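Putative surface-anchored fimbrial subunit (PDB 3HR6) forms the shaft of Corynebacterium diphtheriae pili as their major subunit, built of tandem Ig-like modules that probably stack end to end along the fibre. Local coordinates at residues Ser365-Gly370 / Thr390-Val395; Leu414-Asn417 / Leu423-Gln426. All blocks are in the same frame, centred on the assembly; numbering follows the deposited sequence.

Contact 1: Ser365-Gly370 / Thr390-Val395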
ATOM      1  N   SER A 365       5.443   7.810  25.936  1.00 11.27           N
ATOM      2  CA  SER A 365       5.396   6.906  24.781  0.50 11.77           C
ATOM      3  C   SER A 365       4.713   7.554  23.599  1.00 11.96           C
ATOM      4  O   SER A 365       3.934   8.497  23.749  1.00 13.20           O
ATOM      5  CB  SER A 365       4.618   5.613  25.098  0.50 11.65           C
ATOM      6  OG  SER A 365       5.041   4.983  26.294  0.50 11.57           O
ATOM      7  N   GLY A 366       4.977   7.011  22.418  1.00 11.57           N
ATOM      8  CA  GLY A 366       4.280   7.436  21.229  1.00 11.73           C
ATOM      9  C   GLY A 366       4.622   8.763  20.615  1.00 11.70           C
ATOM     10  O   GLY A 366       3.783   9.433  19.949  1.00 12.23           O
ATOM     11  N   ILE A 367       5.881   9.138  20.776  1.00 10.85           N
ATOM     12  CA  ILE A 367       6.437  10.318  20.223  1.00 11.93           C
ATOM     13  C   ILE A 367       6.769  10.038  18.756  1.00 11.03           C
ATOM     14  O   ILE A 367       7.678   9.251  18.465  1.00 12.24           O
ATOM     15  CB  ILE A 367       7.719  10.776  20.955  1.00 10.85           C
ATOM     16  CG1 ILE A 367       7.461  11.007  22.463  1.00 12.81           C
ATOM     17  CG2 ILE A 367       8.208  12.027  20.321  1.00 10.81           C
ATOM     18  CD1 ILE A 367       8.724  11.009  23.342  1.00 13.14           C
ATOM     19  N   HIS A 368       6.062  10.703  17.847  1.00 11.59           N
ATOM     20  CA  HIS A 368       6.361  10.572  16.417  1.00 12.00           C
ATOM     21  C   HIS A 368       7.548  11.456  16.108  1.00 12.17           C
ATOM     22  O   HIS A 368       7.510  12.678  16.262  1.00 13.54           O
ATOM     23  CB  HIS A 368       5.145  10.963  15.577  1.00 11.11           C
ATOM     24  CG  HIS A 368       5.456  11.116  14.121  1.00 10.63           C
ATOM     25  ND1 HIS A 368       4.991  12.170  13.338  1.00 10.67           N
ATOM     26  CD2 HIS A 368       6.210  10.349  13.294  1.00 12.59           C
ATOM     27  CE1 HIS A 368       5.416  12.017  12.103  1.00 12.16           C
ATOM     28  NE2 HIS A 368       6.200  10.946  12.057  1.00 11.82           N
ATOM     29  N   LEU A 369       8.639  10.855  15.663  1.00 11.88           N
ATOM     30  CA  LEU A 369       9.869  11.568  15.419  1.00 11.53           C
ATOM     31  C   LEU A 369      10.042  12.085  14.001  1.00 12.07           C
ATOM     32  O   LEU A 369      10.582  13.147  13.783  1.00 13.32           O
ATOM     33  CB  LEU A 369      11.024  10.636  15.755  1.00 11.84           C
ATOM     34  CG  LEU A 369      11.088  10.205  17.193  1.00 12.97           C
ATOM     35  CD1 LEU A 369      12.149   9.136  17.311  1.00 11.89           C
ATOM     36  CD2 LEU A 369      11.471  11.368  18.099  1.00 13.82           C
ATOM     37  N   GLY A 370       9.542  11.312  13.038  1.00 11.65           N
ATOM     38  CA  GLY A 370       9.715  11.654  11.639  1.00 12.28           C
ATOM     39  C   GLY A 370       9.262  10.529  10.743  1.00 11.62           C
ATOM     40  O   GLY A 370       8.803   9.505  11.245  1.00 12.16           O
ATOM     41  N   THR A 390      16.459  21.839  18.524  1.00 14.52           N
ATOM     42  CA  THR A 390      17.337  20.776  18.110  1.00 14.32           C
ATOM     43  C   THR A 390      17.160  19.500  18.901  1.00 13.29           C
ATOM     44  O   THR A 390      17.598  18.470  18.448  1.00 12.05           O
ATOM     45  CB  THR A 390      18.827  21.166  18.231  1.00 14.33           C
ATOM     46  OG1 THR A 390      19.172  21.446  19.595  1.00 15.71           O
ATOM     47  CG2 THR A 390      19.148  22.373  17.357  1.00 15.45           C
ATOM     48  N   GLU A 391      16.548  19.562  20.074  1.00 13.29           N
ATOM     49  CA  GLU A 391      16.349  18.358  20.881  1.00 13.29           C
ATOM     50  C   GLU A 391      15.086  18.476  21.697  1.00 13.47           C
ATOM     51  O   GLU A 391      14.581  19.570  21.944  1.00 14.34           O
ATOM     52  CB  GLU A 391      17.527  18.127  21.881  1.00 13.36           C
ATOM     53  CG  GLU A 391      18.933  18.090  21.304  1.00 15.60           C
ATOM     54  CD  GLU A 391      19.283  16.876  20.434  1.00 19.14           C
ATOM     55  OE1 GLU A 391      18.503  15.894  20.321  1.00 18.41           O
ATOM     56  OE2 GLU A 391      20.395  16.928  19.840  1.00 19.15           O
ATOM     57  N   PHE A 392      14.629  17.330  22.190  1.00 12.88           N
ATOM     58  CA  PHE A 392      13.654  17.298  23.243  1.00 12.11           C
ATOM     59  C   PHE A 392      14.294  17.629  24.590  1.00 13.01           C
ATOM     60  O   PHE A 392      15.522  17.462  24.823  1.00 12.71           O
ATOM     61  CB  PHE A 392      12.980  15.924  23.338  1.00 12.98           C
ATOM     62  CG  PHE A 392      12.152  15.554  22.151  1.00 10.58           C
ATOM     63  CD1 PHE A 392      10.860  16.060  21.971  1.00 13.30           C
ATOM     64  CD2 PHE A 392      12.659  14.695  21.177  1.00 14.32           C
ATOM     65  CE1 PHE A 392      10.109  15.724  20.868  1.00 13.42           C
ATOM     66  CE2 PHE A 392      11.915  14.356  20.076  1.00 14.07           C
ATOM     67  CZ  PHE A 392      10.632  14.859  19.906  1.00 14.39           C
ATOM     68  N   CYS A 393      13.456  18.124  25.479  1.00 13.33           N
ATOM     69  CA  CYS A 393      13.912  18.334  26.858  1.00 13.40           C
ATOM     70  C   CYS A 393      12.773  18.237  27.814  1.00 13.58           C
ATOM     71  O   CYS A 393      11.633  18.420  27.457  1.00 14.12           O
ATOM     72  CB  CYS A 393      14.660  19.655  27.003  1.00 13.62           C
ATOM     73  SG  CYS A 393      13.661  21.044  26.345  1.00 17.48           S
ATOM     74  N   LEU A 394      13.092  17.925  29.060  1.00 12.37           N
ATOM     75  CA  LEU A 394      12.072  17.802  30.083  1.00 12.02           C
ATOM     76  C   LEU A 394      12.180  18.960  31.057  1.00 12.81           C
ATOM     77  O   LEU A 394      13.283  19.335  31.462  1.00 13.21           O
ATOM     78  CB  LEU A 394      12.287  16.507  30.843  1.00 11.23           C
ATOM     79  CG  LEU A 394      12.019  15.200  30.081  1.00 11.90           C
ATOM     80  CD1 LEU A 394      12.687  13.977  30.860  1.00 11.77           C
ATOM     81  CD2 LEU A 394      10.516  14.997  29.849  1.00 16.10           C
ATOM     82  N   VAL A 395      11.033  19.496  31.436  1.00 12.51           N
ATOM     83  CA  VAL A 395      10.981  20.537  32.468  1.00 11.75           C
ATOM     84  C   VAL A 395      10.245  19.955  33.656  1.00 13.24           C
ATOM     85  O   VAL A 395       9.101  19.480  33.547  1.00 13.35           O
ATOM     86  CB  VAL A 395      10.253  21.806  31.971  1.00 10.68           C
ATOM     87  CG1 VAL A 395       9.964  22.777  33.165  1.00 10.65           C
ATOM     88  CG2 VAL A 395      11.040  22.496  30.879  1.00 11.44           C
TER
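The ring of Phe392 reaches across to meet two aliphatic side chains, Ile367 and Leu369, which stand two residues apart on strand 361-375. CG2 of Ile367 lies 3.8 Å from CZ of Phe392, the two side chains running alongside each other in opposing directions. Leu369 comes in with one branch, CD2 lying 3.6 Å from CE2 of Phe392. Both methyls approach the ring at a slant and meet its far end, so the contact rests on CZ and the CE carbons. The chi1 of Ile367 (-57°) sets CG2, the touching branch, anti to the backbone N. No hydrogen bond joins the segments, and the backbones stay well apart, 10.4 Å between CA of Leu369 and CA of Phe392. Such spacing is that of the two facing sheets of a beta sandwich, here an Ig-like module: Ile367 and Leu369 belong to the sheet that holds strands 302-315 and 424-432, Phe392 to the one that pairs 391-398 with 327-333. The ring of Phe392 also meets Trp385 edge-to-face and Arg332 in a cation-pi contact. His368 points away from Phe392 and makes polar contacts of its own. Its ND1 bonds to the backbone N of Phe161 and its ring stacks on that of Phe161, next to the calcium ligand Gly160, while NE2 is hydrogen-bonded with Thr371 OG1 and makes a weak, bent bond to Gly370 O (3.1 Å, 126°). On the strand of Phe392, Thr390 and Glu391 form a classic beta bulge opposite Cys333, and Cys393 is disulfide-bonded to that same Cys333, linking two strands of one sheet.

Contact 2: Leu414-Asn417 / Leu423-Gln426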
ATOM      1  N   LEU A 414      16.564  12.172  21.514  1.00 12.70           N
ATOM      2  CA  LEU A 414      15.603  11.238  20.975  1.00 11.75           C
ATOM      3  C   LEU A 414      15.338  11.618  19.547  1.00 12.41           C
ATOM      4  O   LEU A 414      14.663  12.597  19.293  1.00 12.74           O
ATOM      5  CB  LEU A 414      14.309  11.308  21.791  1.00 11.40           C
ATOM      6  CG  LEU A 414      13.426  10.099  21.525  1.00 10.62           C
ATOM      7  CD1 LEU A 414      13.948   8.873  22.333  1.00 11.54           C
ATOM      8  CD2 LEU A 414      11.989  10.451  21.811  1.00 13.18           C
ATOM      9  N   GLU A 415      15.863  10.837  18.613  1.00 12.43           N
ATOM     10  CA  GLU A 415      15.720  11.160  17.203  1.00 13.25           C
ATOM     11  C   GLU A 415      15.799   9.881  16.387  1.00 13.06           C
ATOM     12  O   GLU A 415      16.316   8.842  16.846  1.00 13.59           O
ATOM     13  CB  GLU A 415      16.774  12.173  16.758  1.00 14.85           C
ATOM     14  CG  GLU A 415      18.148  11.628  16.703  1.00 17.74           C
ATOM     15  CD  GLU A 415      19.160  12.663  16.239  1.00 25.40           C
ATOM     16  OE1 GLU A 415      19.100  13.834  16.709  1.00 28.69           O
ATOM     17  OE2 GLU A 415      20.033  12.269  15.422  1.00 28.20           O
ATOM     18  N   ALA A 416      15.322   9.954  15.159  1.00 13.05           N
ATOM     19  CA  ALA A 416      15.348   8.825  14.256  1.00 11.86           C
ATOM     20  C   ALA A 416      15.959   9.280  12.959  1.00 11.86           C
ATOM     21  O   ALA A 416      16.253  10.458  12.769  1.00 13.14           O
ATOM     22  CB  ALA A 416      13.922   8.280  14.027  1.00 11.89           C
ATOM     23  N   ASN A 417      16.175   8.333  12.066  1.00 11.94           N
ATOM     24  CA  ASN A 417      16.711   8.641  10.759  1.00 12.82           C
ATOM     25  C   ASN A 417      16.234   7.579   9.776  1.00 12.26           C
ATOM     26  O   ASN A 417      15.453   6.693  10.139  1.00 10.91           O
ATOM     27  CB  ASN A 417      18.230   8.749  10.849  1.00 13.75           C
ATOM     28  CG  ASN A 417      18.865   7.483  11.331  1.00 14.21           C
ATOM     29  OD1 ASN A 417      18.757   6.446  10.668  1.00 16.41           O
ATOM     30  ND2 ASN A 417      19.529   7.548  12.490  1.00 17.38           N
ATOM     31  N   LEU A 423      12.086   0.736  17.928  1.00  9.97           N
ATOM     32  CA  LEU A 423      11.633   1.834  18.747  1.00  9.78           C
ATOM     33  C   LEU A 423      12.825   2.629  19.279  1.00 11.08           C
ATOM     34  O   LEU A 423      13.772   2.071  19.793  1.00 11.57           O
ATOM     35  CB  LEU A 423      10.772   1.301  19.892  1.00 10.67           C
ATOM     36  CG  LEU A 423      10.163   2.316  20.847  1.00 10.68           C
ATOM     37  CD1 LEU A 423       9.072   3.075  20.154  1.00 10.23           C
ATOM     38  CD2 LEU A 423       9.638   1.640  22.080  1.00 12.97           C
ATOM     39  N   VAL A 424      12.786   3.937  19.134  1.00 11.34           N
ATOM     40  CA  VAL A 424      13.867   4.767  19.645  1.00 11.02           C
ATOM     41  C   VAL A 424      13.569   5.033  21.117  1.00 11.99           C
ATOM     42  O   VAL A 424      12.465   5.441  21.449  1.00 11.95           O
ATOM     43  CB  VAL A 424      13.969   6.079  18.880  1.00 11.04           C
ATOM     44  CG1 VAL A 424      15.033   6.942  19.485  1.00 10.96           C
ATOM     45  CG2 VAL A 424      14.258   5.842  17.394  1.00 11.60           C
ATOM     46  N   GLU A 425      14.532   4.778  21.985  1.00 12.49           N
ATOM     47  CA  GLU A 425      14.322   4.968  23.410  1.00 12.78           C
ATOM     48  C   GLU A 425      15.398   5.799  24.032  1.00 12.95           C
ATOM     49  O   GLU A 425      16.562   5.775  23.624  1.00 12.10           O
ATOM     50  CB  GLU A 425      14.232   3.608  24.093  1.00 13.84           C
ATOM     51  CG  GLU A 425      12.985   2.889  23.623  1.00 16.75           C
ATOM     52  CD  GLU A 425      12.571   1.801  24.564  1.00 17.06           C
ATOM     53  OE1 GLU A 425      12.800   0.640  24.185  1.00 20.53           O
ATOM     54  OE2 GLU A 425      12.047   2.143  25.675  1.00 15.67           O
ATOM     55  N   GLN A 426      15.041   6.504  25.083  1.00 12.55           N
ATOM     56  CA  GLN A 426      16.053   7.097  25.941  1.00 13.99           C
ATOM     57  C   GLN A 426      15.582   6.939  27.375  1.00 13.43           C
ATOM     58  O   GLN A 426      14.433   7.245  27.655  1.00 15.08           O
ATOM     59  CB  GLN A 426      16.208   8.579  25.592  1.00 14.19           C
ATOM     60  CG  GLN A 426      17.327   9.284  26.302  1.00 18.27           C
ATOM     61  CD  GLN A 426      18.668   8.646  25.996  1.00 18.39           C
ATOM     62  OE1 GLN A 426      19.290   8.069  26.870  1.00 24.03           O
ATOM     63  NE2 GLN A 426      19.076   8.695  24.747  1.00 16.99           N
TER
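Leu414 lays CD1 on one face of the Glu425-Gln426 peptide group, almost directly above Glu425 C at 3.8 Å. At the other flat group, the peptide that carries Glu415 O, both methyls of Val424 approach that oxygen from the same side of the peptide plane, beyond the oxygen and well out of the plane: CG1 is 3.5 Å and CG2 3.7 Å from Glu415 O. Segment 414-417 lies in the loop after strand 410-412 of one sheet of the Ig-like sandwich, and 423-426 opens strand 424-432 of the other. They run nearly antiparallel (164°), yet share no hydrogen bond; Val424 and Gln426 instead bond through their backbones to strand 302-315. Val424 reaches across to both Leu414 and Ala416. With CG1 anti to the backbone N (chi1 177°), that methyl meets Leu414 CD1 at 3.6 Å, whereas CG2 faces Ala416 CB at 4.2 Å. Glu425 points away, its OE2 bonded to Gln308 NE2. Gln426 brings CB to 4.0 Å from Leu414 CD1, and its chain bends at chi2 (60°) so that NE2 bonds to the backbone O of Lys413.

Contact 1 lies wholly inside the sandwich and is apolar on both sides, whereas contact 2 is partly buried, at a border where the loop residues Glu415 and Asn417 are exposed. Leu414 joins the two: its CD2 packs 3.6 Å from Ile367 CD1, and its carbonyl O is 3.4 Å from Phe392 CE2, so it serves the sheet interface and the turn together. Leu369 likewise touches Ala416 and Val424. Strands 361-375 and 424-432 both flank strand 302-315, so each contact reaches the same sheet. One aromatic ring against aliphatic methyls makes contact 1; in contact 2 methyls meet backbone and each other. Nearer solvent, Glu391 OE1 and Glu415 OE1 come within 4.2 Å, probably disfavouring double charge.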